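Local coordinates for protein arabinan endo-1,5-alpha-l-arabinosidase A (Cellvibrio cellulosa, PDB 1GYH) that hydrolyses the alpha-1,5-linked arabinofuranosyl chain of linear arabinan in plant cell walls, releasing almost exclusively arabinotriose, at residues P10-T13 with T18-L21; L151-L156 with K228-P233; L205-G210 with R240-G245; S264-D269 with Y273-A278. All coordinates share one frame; numbering follows the deposited sequence.

Contact 1: residues P10-T13 with T18-L21; sequences PVMT and TWYL
Two backbone hydrogen bonds tie T13 to Y20 across this antiparallel hairpin. The T13 N-H reaches Y20 O at 3.1 Å. The return bond, from Y20 N to T13 O, is 2.9 Å long and runs nearly along the C=O axis of T13 (C=O...N 169°). Each of these carbonyls also takes a CA-H contact: M12 CA lies 3.2 Å from Y20 O, and W19 CA approaches T13 O. M12 and L21 form the next, non-hydrogen-bonded pair, and their side chains share one face of the sheet. L21 has CG anti to its own backbone N (chi1 165°), a setting that carries CD1 back over the partner strand. There the methyl touches P10 CB at 3.8 Å and M12 CG at 3.9 Å, and it also lies against the V11 carbonyl oxygen. The M12 chain is extended as far as SD and then bends (chi3 57°), which brings its methyl CE to within 4.2 Å of W19 CE3, obliquely to the indole. T13 and Y20 occupy the other face, where T13 OG1 is hydrogen-bonded to Q71 NE2. The hairpin forms the first two strands of a propeller blade: strand 18-23 is flanked on its other side by strand 29-33, W39 of strand 38-44 packs against M12, W19 and L21, and strand 257-268 of the neighbouring blade lies against V11 and M12.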
loop_
_atom_site.group_PDB
_atom_site.type_symbol
_atom_site.label_atom_id
_atom_site.label_comp_id
_atom_site.label_asym_id
_atom_site.label_seq_id
_atom_site.Cartn_x
_atom_site.Cartn_y
_atom_site.Cartn_z
ATOM N N PRO A 10 -6.090 -0.748 -1.415
ATOM C CA PRO A 10 -6.460 0.508 -2.093
ATOM C C PRO A 10 -5.569 1.707 -1.814
ATOM O O PRO A 10 -5.018 1.857 -0.720
ATOM C CB PRO A 10 -7.865 0.779 -1.589
ATOM C CG PRO A 10 -7.803 0.298 -0.190
ATOM C CD PRO A 10 -6.993 -1.034 -0.288
ATOM N N VAL A 11 -5.415 2.513 -2.854
ATOM C CA VAL A 11 -4.833 3.847 -2.777
ATOM C C VAL A 11 -5.701 4.838 -3.585
ATOM O O VAL A 11 -6.528 4.443 -4.436
ATOM C CB VAL A 11 -3.386 3.883 -3.267
ATOM C CG1 VAL A 11 -2.457 3.068 -2.334
ATOM C CG2 VAL A 11 -3.292 3.433 -4.753
ATOM N N MET A 12 -5.517 6.136 -3.316
ATOM C CA MET A 12 -6.379 7.181 -3.911
ATOM C C MET A 12 -5.593 8.449 -4.169
ATOM O O MET A 12 -4.566 8.708 -3.521
ATOM C CB MET A 12 -7.561 7.546 -2.987
ATOM C CG MET A 12 -8.649 6.492 -2.815
ATOM S SD MET A 12 -9.989 6.904 -1.643
ATOM C CE MET A 12 -10.581 8.378 -2.279
ATOM N N THR A 13 -6.105 9.236 -5.105
ATOM C CA THR A 13 -5.630 10.585 -5.400
ATOM C C THR A 13 -6.727 11.445 -6.026
ATOM O O THR A 13 -7.735 10.936 -6.481
ATOM C CB THR A 13 -4.349 10.527 -6.260
ATOM O OG1 THR A 13 -3.557 11.676 -5.982
ATOM C CG2 THR A 13 -4.602 10.514 -7.778
ATOM N N THR A 18 -12.048 15.446 -9.582
ATOM C CA THR A 18 -12.282 14.001 -9.641
ATOM C C THR A 18 -11.323 13.157 -8.800
ATOM O O THR A 18 -10.120 13.338 -8.844
ATOM C CB THR A 18 -12.253 13.536 -11.119
ATOM O OG1 THR A 18 -13.086 14.385 -11.915
ATOM C CG2 THR A 18 -12.898 12.129 -11.252
ATOM N N TRP A 19 -11.901 12.267 -8.001
ATOM C CA TRP A 19 -11.192 11.284 -7.190
ATOM C C TRP A 19 -10.957 9.972 -7.980
ATOM O O TRP A 19 -11.836 9.524 -8.750
ATOM C CB TRP A 19 -12.007 10.966 -5.934
ATOM C CG TRP A 19 -12.331 12.151 -5.065
ATOM C CD1 TRP A 19 -13.505 12.874 -5.042
ATOM C CD2 TRP A 19 -11.498 12.708 -4.060
ATOM N NE1 TRP A 19 -13.426 13.869 -4.090
ATOM C CE2 TRP A 19 -12.215 13.772 -3.454
ATOM C CE3 TRP A 19 -10.225 12.403 -3.584
ATOM C CZ2 TRP A 19 -11.680 14.555 -2.451
ATOM C CZ3 TRP A 19 -9.701 13.173 -2.567
ATOM C CH2 TRP A 19 -10.422 14.246 -2.016
ATOM N N TYR A 20 -9.788 9.362 -7.764
ATOM C CA TYR A 20 -9.421 8.112 -8.445
ATOM C C TYR A 20 -8.982 7.109 -7.410
ATOM O O TYR A 20 -8.285 7.468 -6.421
ATOM C CB TYR A 20 -8.333 8.308 -9.498
ATOM C CG TYR A 20 -8.840 9.071 -10.685
ATOM C CD1 TYR A 20 -8.851 10.464 -10.681
ATOM C CD2 TYR A 20 -9.384 8.420 -11.798
ATOM C CE1 TYR A 20 -9.340 11.153 -11.747
ATOM C CE2 TYR A 20 -9.890 9.121 -12.873
ATOM C CZ TYR A 20 -9.872 10.482 -12.852
ATOM O OH TYR A 20 -10.375 11.205 -13.887
ATOM N N LEU A 21 -9.385 5.855 -7.636
ATOM C CA LEU A 21 -9.127 4.761 -6.725
ATOM C C LEU A 21 -8.451 3.608 -7.515
ATOM O O LEU A 21 -8.876 3.250 -8.630
ATOM C CB LEU A 21 -10.431 4.286 -6.118
ATOM C CG LEU A 21 -10.516 2.924 -5.385
ATOM C CD1 LEU A 21 -9.787 2.933 -4.031
ATOM C CD2 LEU A 21 -11.978 2.545 -5.175
#

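Contact 2: residues L151-L156 with K228-P233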
loop_
_atom_site.group_PDB
_atom_site.type_symbol
_atom_site.label_atom_id
_atom_site.label_comp_id
_atom_site.label_asym_id
_atom_site.label_seq_id
_atom_site.Cartn_x
_atom_site.Cartn_y
_atom_site.Cartn_z
ATOM N N LEU A 151 10.410 -4.707 6.384
ATOM C CA LEU A 151 10.073 -3.529 5.598
ATOM C C LEU A 151 11.288 -2.628 5.451
ATOM O O LEU A 151 12.034 -2.411 6.398
ATOM C CB LEU A 151 8.885 -2.795 6.218
ATOM C CG LEU A 151 7.711 -3.624 6.697
ATOM C CD1 LEU A 151 6.547 -2.752 7.179
ATOM C CD2 LEU A 151 7.216 -4.603 5.562
ATOM N N LYS A 152 11.485 -2.128 4.240
ATOM C CA LYS A 152 12.658 -1.362 3.871
ATOM C C LYS A 152 12.295 -0.015 3.256
ATOM O O LYS A 152 11.195 0.184 2.740
ATOM C CB LYS A 152 13.518 -2.097 2.817
ATOM C CG LYS A 152 14.006 -3.525 3.157
ATOM C CD LYS A 152 15.138 -3.525 4.107
ATOM C CE LYS A 152 15.811 -4.928 4.275
ATOM N NZ LYS A 152 16.789 -4.857 5.403
ATOM N N LEU A 153 13.257 0.893 3.304
ATOM C CA LEU A 153 13.145 2.229 2.752
ATOM C C LEU A 153 14.384 2.549 1.968
ATOM O O LEU A 153 15.476 2.373 2.473
ATOM C CB LEU A 153 13.008 3.257 3.908
ATOM C CG LEU A 153 12.758 4.700 3.505
ATOM C CD1 LEU A 153 11.275 4.920 3.186
ATOM C CD2 LEU A 153 13.284 5.736 4.585
ATOM N N PHE A 154 14.267 3.037 0.740
ATOM C CA PHE A 154 15.449 3.429 -0.005
ATOM C C PHE A 154 15.220 4.694 -0.776
ATOM O O PHE A 154 14.095 5.021 -1.120
ATOM C CB PHE A 154 16.010 2.315 -0.961
ATOM C CG PHE A 154 15.121 1.997 -2.133
ATOM C CD1 PHE A 154 14.114 1.047 -2.004
ATOM C CD2 PHE A 154 15.295 2.617 -3.361
ATOM C CE1 PHE A 154 13.262 0.768 -3.036
ATOM C CE2 PHE A 154 14.431 2.306 -4.444
ATOM C CZ PHE A 154 13.418 1.380 -4.262
ATOM N N LYS A 155 16.312 5.393 -1.046
ATOM C CA LYS A 155 16.232 6.659 -1.777
ATOM C C LYS A 155 16.060 6.493 -3.305
ATOM O O LYS A 155 16.779 5.699 -3.963
ATOM C CB LYS A 155 17.434 7.525 -1.441
ATOM C CG LYS A 155 17.288 8.993 -1.900
ATOM C CD LYS A 155 18.256 9.903 -1.078
ATOM C CE LYS A 155 19.547 10.121 -1.709
ATOM N NZ LYS A 155 20.477 10.982 -0.785
ATOM N N LEU A 156 15.088 7.213 -3.873
ATOM C CA LEU A 156 14.805 7.139 -5.330
ATOM C C LEU A 156 15.637 8.151 -6.096
ATOM O O LEU A 156 16.044 9.178 -5.529
ATOM C CB LEU A 156 13.322 7.382 -5.624
ATOM C CG LEU A 156 12.422 6.199 -5.242
ATOM C CD1 LEU A 156 10.978 6.622 -5.137
ATOM C CD2 LEU A 156 12.593 5.035 -6.257
ATOM N N LYS A 228 10.829 11.026 14.189
ATOM C CA LYS A 228 11.133 12.409 13.785
ATOM C C LYS A 228 11.686 12.504 12.352
ATOM O O LYS A 228 11.311 13.431 11.607
ATOM C CB LYS A 228 12.065 13.141 14.799
ATOM C CG LYS A 228 11.380 13.577 16.140
ATOM C CD LYS A 228 10.384 14.799 16.004
ATOM C CE LYS A 228 9.770 15.229 17.381
ATOM N NZ LYS A 228 10.236 16.572 17.925
ATOM N N GLN A 229 12.522 11.555 11.927
ATOM C CA GLN A 229 13.052 11.561 10.553
ATOM C C GLN A 229 12.461 10.422 9.725
ATOM O O GLN A 229 12.059 9.388 10.266
ATOM C CB GLN A 229 14.564 11.421 10.542
ATOM C CG GLN A 229 15.290 12.443 11.419
ATOM C CD GLN A 229 15.034 13.893 11.059
ATOM O OE1 GLN A 229 15.205 14.797 11.916
ATOM N NE2 GLN A 229 14.669 14.139 9.819
ATOM N N VAL A 230 12.381 10.612 8.418
ATOM C CA VAL A 230 11.727 9.602 7.579
ATOM C C VAL A 230 12.467 8.227 7.608
ATOM O O VAL A 230 11.819 7.192 7.447
ATOM C CB VAL A 230 11.561 10.087 6.134
ATOM C CG1 VAL A 230 12.886 10.094 5.396
ATOM C CG2 VAL A 230 10.516 9.264 5.429
ATOM N N THR A 231 13.778 8.275 7.851
ATOM C CA THR A 231 14.662 7.120 7.891
ATOM C C THR A 231 14.676 6.355 9.232
ATOM O O THR A 231 15.502 5.447 9.403
ATOM C CB THR A 231 16.100 7.524 7.533
ATOM O OG1 THR A 231 16.538 8.649 8.328
ATOM C CG2 THR A 231 16.224 8.022 6.134
ATOM N N GLY A 232 13.821 6.738 10.185
ATOM C CA GLY A 232 13.660 6.060 11.450
ATOM C C GLY A 232 14.516 6.599 12.600
ATOM O O GLY A 232 15.232 7.597 12.459
ATOM N N PRO A 233 14.450 5.959 13.756
ATOM C CA PRO A 233 13.602 4.774 14.008
ATOM C C PRO A 233 12.159 5.104 14.345
ATOM O O PRO A 233 11.885 6.096 15.044
ATOM C CB PRO A 233 14.247 4.171 15.248
ATOM C CG PRO A 233 14.770 5.445 16.051
ATOM C CD PRO A 233 15.235 6.370 14.951
#
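L153 reaches from strand 151-155 across the gap between two neighbouring blades of the five-bladed beta-propeller and meets the type I beta turn Q229-G232 of the next blade. The close part of the contact is the work of a single methyl group. A chi1 of -175° swings the leucine branch away from its own amide, and a chi2 of 81° sets CD2 toward the middle of the turn. There L153 CD2 lies 3.5 Å from V230 O and 3.8 Å from T231 CA. The methyl thus rests mostly on the backbone of the turn, and no hydrogen bond passes between the two segments.

Side-chain packing is looser. T231 CG2 comes to 4.0 Å from L153 CD2, while V230 CG1 is farther from the same methyl, at 4.5 Å. V230 is nevertheless buried, for it also packs on W141 and Y203, and its carbonyl accepts a hydrogen bond from the hydroxyl of Y234. Towards solvent the segments diverge: Q229 and P233 are exposed and make no contact with strand 151-155. T231, itself partly exposed, stands between these two regimes, its side chain also touching H170 and W141.

At the end of the turn G232 has a positive phi of 93°, and a cis peptide bond leads from it into P233, turning the chain away from the strand. Within the turn, G232 N donates a hydrogen bond to Q229 O at 3.2 Å, and Q229 O is also hydrogen-bonded to S227 OG.

Contact 3: residues L205-G210 with R240-G245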
loop_
_atom_site.group_PDB
_atom_site.type_symbol
_atom_site.label_atom_id
_atom_site.label_comp_id
_atom_site.label_asym_id
_atom_site.label_seq_id
_atom_site.Cartn_x
_atom_site.Cartn_y
_atom_site.Cartn_z
ATOM N N LEU A 205 4.444 5.584 10.436
ATOM C CA LEU A 205 4.538 4.336 9.640
ATOM C C LEU A 205 3.408 3.440 10.046
ATOM O O LEU A 205 3.337 2.995 11.212
ATOM C CB LEU A 205 5.886 3.637 9.874
ATOM C CG LEU A 205 6.018 2.203 9.284
ATOM C CD1 LEU A 205 5.805 2.212 7.818
ATOM C CD2 LEU A 205 7.373 1.647 9.639
ATOM N N PHE A 206 2.503 3.201 9.104
ATOM C CA PHE A 206 1.456 2.228 9.259
ATOM C C PHE A 206 1.922 0.881 8.623
ATOM O O PHE A 206 2.583 0.882 7.607
ATOM C CB PHE A 206 0.178 2.680 8.518
ATOM C CG PHE A 206 -0.394 4.000 9.003
ATOM C CD1 PHE A 206 -1.313 4.040 10.023
ATOM C CD2 PHE A 206 -0.011 5.194 8.417
ATOM C CE1 PHE A 206 -1.813 5.260 10.488
ATOM C CE2 PHE A 206 -0.524 6.418 8.886
ATOM C CZ PHE A 206 -1.432 6.435 9.888
ATOM N N ALA A 207 1.524 -0.227 9.223
ATOM C CA ALA A 207 1.845 -1.560 8.722
ATOM C C ALA A 207 0.736 -2.528 9.065
ATOM O O ALA A 207 -0.014 -2.345 10.033
ATOM C CB ALA A 207 3.181 -2.051 9.326
ATOM N N SER A 208 0.624 -3.570 8.226
ATOM C CA SER A 208 -0.363 -4.616 8.409
ATOM C C SER A 208 0.307 -5.818 9.081
ATOM O O SER A 208 1.353 -6.264 8.641
ATOM C CB SER A 208 -0.989 -4.970 7.052
ATOM O OG SER A 208 -1.786 -3.912 6.514
ATOM N N TRP A 209 -0.293 -6.320 10.157
ATOM C CA TRP A 209 0.185 -7.501 10.871
ATOM C C TRP A 209 -0.813 -8.640 10.669
ATOM O O TRP A 209 -2.036 -8.425 10.501
ATOM C CB TRP A 209 0.326 -7.225 12.383
ATOM C CG TRP A 209 1.640 -6.599 12.852
ATOM C CD1 TRP A 209 2.664 -6.096 12.081
ATOM C CD2 TRP A 209 2.031 -6.365 14.212
ATOM N NE1 TRP A 209 3.666 -5.603 12.888
ATOM C CE2 TRP A 209 3.307 -5.769 14.195
ATOM C CE3 TRP A 209 1.437 -6.624 15.452
ATOM C CZ2 TRP A 209 3.994 -5.426 15.362
ATOM C CZ3 TRP A 209 2.120 -6.267 16.626
ATOM C CH2 TRP A 209 3.378 -5.685 16.570
ATOM N N GLY A 210 -0.299 -9.863 10.676
ATOM C CA GLY A 210 -1.138 -11.049 10.663
ATOM C C GLY A 210 -1.445 -11.542 9.251
ATOM O O GLY A 210 -0.750 -11.150 8.290
ATOM N N ARG A 240 8.957 1.214 21.893
ATOM C CA ARG A 240 9.583 0.073 21.227
ATOM C C ARG A 240 9.728 0.309 19.725
ATOM O O ARG A 240 8.745 0.635 19.032
ATOM C CB ARG A 240 8.773 -1.210 21.492
ATOM C CG ARG A 240 9.460 -2.500 21.032
ATOM C CD ARG A 240 8.863 -3.746 21.705
ATOM N NE ARG A 240 9.082 -4.954 20.920
ATOM C CZ ARG A 240 8.310 -6.049 20.939
ATOM N NH1 ARG A 240 7.245 -6.129 21.723
ATOM N NH2 ARG A 240 8.619 -7.081 20.161
ATOM N N ASP A 241 10.957 0.116 19.256
ATOM C CA ASP A 241 11.364 0.216 17.852
ATOM C C ASP A 241 10.620 -0.869 17.016
ATOM O O ASP A 241 10.598 -2.047 17.402
ATOM C CB ASP A 241 12.871 0.024 17.761
ATOM C CG ASP A 241 13.455 0.300 16.365
ATOM O OD1 ASP A 241 12.714 0.519 15.361
ATOM O OD2 ASP A 241 14.701 0.316 16.201
ATOM N N MET A 242 9.967 -0.448 15.942
ATOM C CA MET A 242 9.314 -1.370 14.997
ATOM C C MET A 242 10.343 -2.342 14.344
ATOM O O MET A 242 9.943 -3.446 13.923
ATOM C CB MET A 242 8.511 -0.616 13.933
ATOM C CG MET A 242 7.327 0.184 14.527
ATOM S SD MET A 242 6.334 1.056 13.308
ATOM C CE MET A 242 5.257 -0.292 12.712
ATOM N N ASN A 243 11.614 -1.966 14.292
ATOM C CA ASN A 243 12.710 -2.903 13.873
ATOM C C ASN A 243 12.937 -4.074 14.815
ATOM O O ASN A 243 13.651 -5.015 14.454
ATOM C CB ASN A 243 14.053 -2.189 13.665
ATOM C CG ASN A 243 14.159 -1.540 12.299
ATOM O OD1 ASN A 243 13.477 -1.931 11.337
ATOM N ND2 ASN A 243 15.003 -0.548 12.200
ATOM N N GLN A 244 12.328 -4.040 16.006
ATOM C CA GLN A 244 12.369 -5.159 16.940
ATOM C C GLN A 244 10.971 -5.538 17.371
ATOM O O GLN A 244 10.742 -5.968 18.491
ATOM C CB GLN A 244 13.333 -4.901 18.143
ATOM C CG GLN A 244 14.760 -4.627 17.674
ATOM C CD GLN A 244 15.819 -5.071 18.606
ATOM O OE1 GLN A 244 15.782 -6.185 19.099
ATOM N NE2 GLN A 244 16.791 -4.186 18.871
ATOM N N GLY A 245 10.025 -5.448 16.456
ATOM C CA GLY A 245 8.690 -5.934 16.698
ATOM C C GLY A 245 7.737 -4.967 17.376
ATOM O O GLY A 245 6.633 -5.348 17.732
#
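The loop that links the last two strands of a propeller blade folds back here over the blade's own sheet, and M242, in a short 3-10 turn, is its main anchor. Its SD lies 3.9 Å from L205 CD2, the two side chains passing obliquely. A bend at the end of the methionine (chi3 81°) then carries CE towards A207, whose CB is 4.3 Å away. L205, A207 and W209 all direct their CB atoms to the loop, as expected for every second residue of a strand, whereas F206 faces the adjoining blade of the five-bladed beta-propeller and packs on N263 and A265. At the far end W209 presents the rim of its six-membered ring to the loop backbone: CZ2 and CH2 both lie 3.5 Å from G245 O, which sits near the indole plane.

The loop holds its own form through polar bonds. Q244 O lies close to the guanidinium plane of R240 and takes both its NE and its NH2 (NH2 at 2.9 Å), while G245 O lies over one face of that group. D241 OD1 accepts from N243 N at 2.9 Å, closing an Asx turn, and the oxygen is met from above its carboxylate plane.

Contact 4: residues S264-D269 with Y273-A278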
loop_
_atom_site.group_PDB
_atom_site.type_symbol
_atom_site.label_atom_id
_atom_site.label_comp_id
_atom_site.label_asym_id
_atom_site.label_seq_id
_atom_site.Cartn_x
_atom_site.Cartn_y
_atom_site.Cartn_z
ATOM N N SER A 264 -3.739 2.908 3.097
ATOM C CA SER A 264 -3.090 4.153 2.756
ATOM C C SER A 264 -3.725 5.226 3.711
ATOM O O SER A 264 -4.610 4.907 4.519
ATOM C CB SER A 264 -3.265 4.494 1.269
ATOM O OG SER A 264 -4.633 4.331 0.799
ATOM N N ALA A 265 -3.270 6.471 3.575
ATOM C CA ALA A 265 -3.686 7.580 4.473
ATOM C C ALA A 265 -3.333 8.896 3.786
ATOM O O ALA A 265 -2.302 8.995 3.098
ATOM C CB ALA A 265 -3.017 7.478 5.822
ATOM N N TYR A 266 -4.223 9.879 3.918
ATOM C CA TYR A 266 -4.122 11.112 3.177
ATOM C C TYR A 266 -4.670 12.288 3.966
ATOM O O TYR A 266 -5.531 12.125 4.856
ATOM C CB TYR A 266 -4.914 11.029 1.866
ATOM C CG TYR A 266 -4.484 9.843 1.000
ATOM C CD1 TYR A 266 -3.400 9.952 0.150
ATOM C CD2 TYR A 266 -5.160 8.633 1.067
ATOM C CE1 TYR A 266 -3.004 8.883 -0.659
ATOM C CE2 TYR A 266 -4.774 7.536 0.272
ATOM C CZ TYR A 266 -3.697 7.674 -0.593
ATOM O OH TYR A 266 -3.300 6.630 -1.402
ATOM N N THR A 267 -4.115 13.445 3.631
ATOM C CA THR A 267 -4.612 14.732 4.067
ATOM C C THR A 267 -5.203 15.432 2.851
ATOM O O THR A 267 -4.498 15.751 1.908
ATOM C CB THR A 267 -3.459 15.531 4.713
ATOM O OG1 THR A 267 -2.983 14.870 5.905
ATOM C CG2 THR A 267 -3.973 16.928 5.202
ATOM N N TRP A 268 -6.517 15.656 2.888
ATOM C CA TRP A 268 -7.272 16.358 1.851
ATOM C C TRP A 268 -8.018 17.562 2.477
ATOM O O TRP A 268 -8.842 17.373 3.380
ATOM C CB TRP A 268 -8.328 15.427 1.257
ATOM C CG TRP A 268 -7.751 14.175 0.528
ATOM C CD1 TRP A 268 -6.715 14.133 -0.350
ATOM C CD2 TRP A 268 -8.249 12.834 0.616
ATOM N NE1 TRP A 268 -6.526 12.842 -0.806
ATOM C CE2 TRP A 268 -7.454 12.032 -0.226
ATOM C CE3 TRP A 268 -9.304 12.231 1.312
ATOM C CZ2 TRP A 268 -7.672 10.665 -0.383
ATOM C CZ3 TRP A 268 -9.518 10.863 1.161
ATOM C CH2 TRP A 268 -8.691 10.102 0.329
ATOM N N ASP A 269 -7.719 18.770 1.997
ATOM C CA ASP A 269 -8.453 19.978 2.422
ATOM C C ASP A 269 -8.529 20.093 3.952
ATOM O O ASP A 269 -9.606 20.364 4.506
ATOM C CB ASP A 269 -9.868 19.989 1.852
ATOM C CG ASP A 269 -9.890 19.777 0.370
ATOM O OD1 ASP A 269 -9.098 20.401 -0.381
ATOM O OD2 ASP A 269 -10.671 18.972 -0.146
ATOM N N TYR A 273 -7.569 11.130 6.559
ATOM C CA TYR A 273 -8.378 9.977 6.167
ATOM C C TYR A 273 -7.515 8.709 6.098
ATOM O O TYR A 273 -6.379 8.722 5.649
ATOM C CB TYR A 273 -9.074 10.235 4.830
ATOM C CG TYR A 273 -10.030 11.459 4.844
ATOM C CD1 TYR A 273 -9.541 12.735 4.576
ATOM C CD2 TYR A 273 -11.401 11.322 5.105
ATOM C CE1 TYR A 273 -10.383 13.860 4.584
ATOM C CE2 TYR A 273 -12.270 12.442 5.115
ATOM C CZ TYR A 273 -11.743 13.699 4.832
ATOM O OH TYR A 273 -12.545 14.821 4.782
ATOM N N LEU A 274 -8.068 7.634 6.600
ATOM C CA LEU A 274 -7.492 6.287 6.520
ATOM C C LEU A 274 -8.303 5.486 5.445
ATOM O O LEU A 274 -9.530 5.485 5.482
ATOM C CB LEU A 274 -7.644 5.608 7.875
ATOM C CG LEU A 274 -6.977 4.212 7.982
ATOM C CD1 LEU A 274 -5.512 4.295 7.987
ATOM C CD2 LEU A 274 -7.439 3.490 9.226
ATOM N N VAL A 275 -7.606 4.826 4.517
ATOM C CA VAL A 275 -8.218 4.123 3.346
ATOM C C VAL A 275 -7.733 2.654 3.427
ATOM O O VAL A 275 -6.545 2.406 3.535
ATOM C CB VAL A 275 -7.801 4.775 2.016
ATOM C CG1 VAL A 275 -8.470 4.122 0.773
ATOM C CG2 VAL A 275 -8.205 6.245 1.999
ATOM N N LEU A 276 -8.650 1.706 3.433
ATOM C CA LEU A 276 -8.291 0.287 3.627
ATOM C C LEU A 276 -9.326 -0.675 3.023
ATOM O O LEU A 276 -10.403 -0.252 2.576
ATOM C CB LEU A 276 -8.120 -0.015 5.125
ATOM C CG LEU A 276 -9.280 0.198 6.109
ATOM C CD1 LEU A 276 -10.340 -0.880 5.945
ATOM C CD2 LEU A 276 -8.786 0.129 7.521
ATOM N N HIS A 277 -8.991 -1.974 2.997
ATOM C CA HIS A 277 -10.005 -2.981 2.691
ATOM C C HIS A 277 -10.339 -3.793 3.922
ATOM O O HIS A 277 -9.510 -3.938 4.825
ATOM C CB HIS A 277 -9.621 -3.880 1.499
ATOM C CG HIS A 277 -8.528 -4.868 1.782
ATOM N ND1 HIS A 277 -7.262 -4.741 1.246
ATOM C CD2 HIS A 277 -8.517 -6.011 2.511
ATOM C CE1 HIS A 277 -6.517 -5.763 1.630
ATOM N NE2 HIS A 277 -7.243 -6.540 2.416
ATOM N N ALA A 278 -11.556 -4.308 3.942
ATOM C CA ALA A 278 -12.058 -5.085 5.047
ATOM C C ALA A 278 -12.971 -6.198 4.548
ATOM O O ALA A 278 -13.838 -5.960 3.711
ATOM C CB ALA A 278 -12.799 -4.158 6.062
HETATM O O HOH W 1 -11.639 17.002 3.541
#
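Strands 264-268 and 273-278 run antiparallel at 155° and are joined by two hydrogen-bonded pairs, S264 with V275 and Y266 with Y273. Of the four bonds, the one from Y273 N to Y266 O is the shortest at 2.8 Å. By contrast V275 N, 3.0 Å from S264 O, sits well above that carbonyl's plane. Between the two pairs A265 faces L274, and A265 CA approaches Y273 O at 3.2 Å.

On the face carrying S264, Y266, Y273 and V275, the packing is largely aromatic. W268 lies obliquely against Y273, their six-membered rings 5.1 Å apart at the centroids and 34° apart in plane; the nearest atoms, W268 CE3 and Y273 CD1, are 3.3 Å apart. A water bridges W268 O, to which it donates, and Y273 OH. V275 has CG2 beside its backbone N (CG1 anti to it, chi1 -177°), which places that methyl at the edge of the Y266 ring, 4.0 Å from CD2, and near W268 CH2. S264 OG, hydrogen-bonded to P10 O, merely packs on V275 CB at 3.4 Å.

Farther along, H277 ND1 is hydrogen-bonded to the backbone N of D9, a residue that is probably the catalytic proton acceptor. The hairpin starts the blade that ends with strands 286-296 and 302-303. Strand 286-296 flanks Y273 and V275, whereas strand 11-15 of the adjacent blade packs on Y266 and W268.

Along the chain contact 1 comes first and contact 4 last. Contacts 2 and 3 alternate, since 205-210 falls between 151-156 and 228-233; their second segments share the loop between strands 221-227 and 248-251. Contacts 1 and 4 are hairpins of neighbouring blades, their centres about 10 Å apart. They meet through P10 O with S264 OG and M12 N with Y266 OH, and by W19 against W268, fastening the first strand to the last blade. Contacts 2 and 3 have centres about 13 Å apart, L151 touching A207, while F206 connects contact 3 to A265 of contact 4. Contacts 1 and 3, centres about 26 Å apart, fall on opposite sides of this five-bladed propeller's centre.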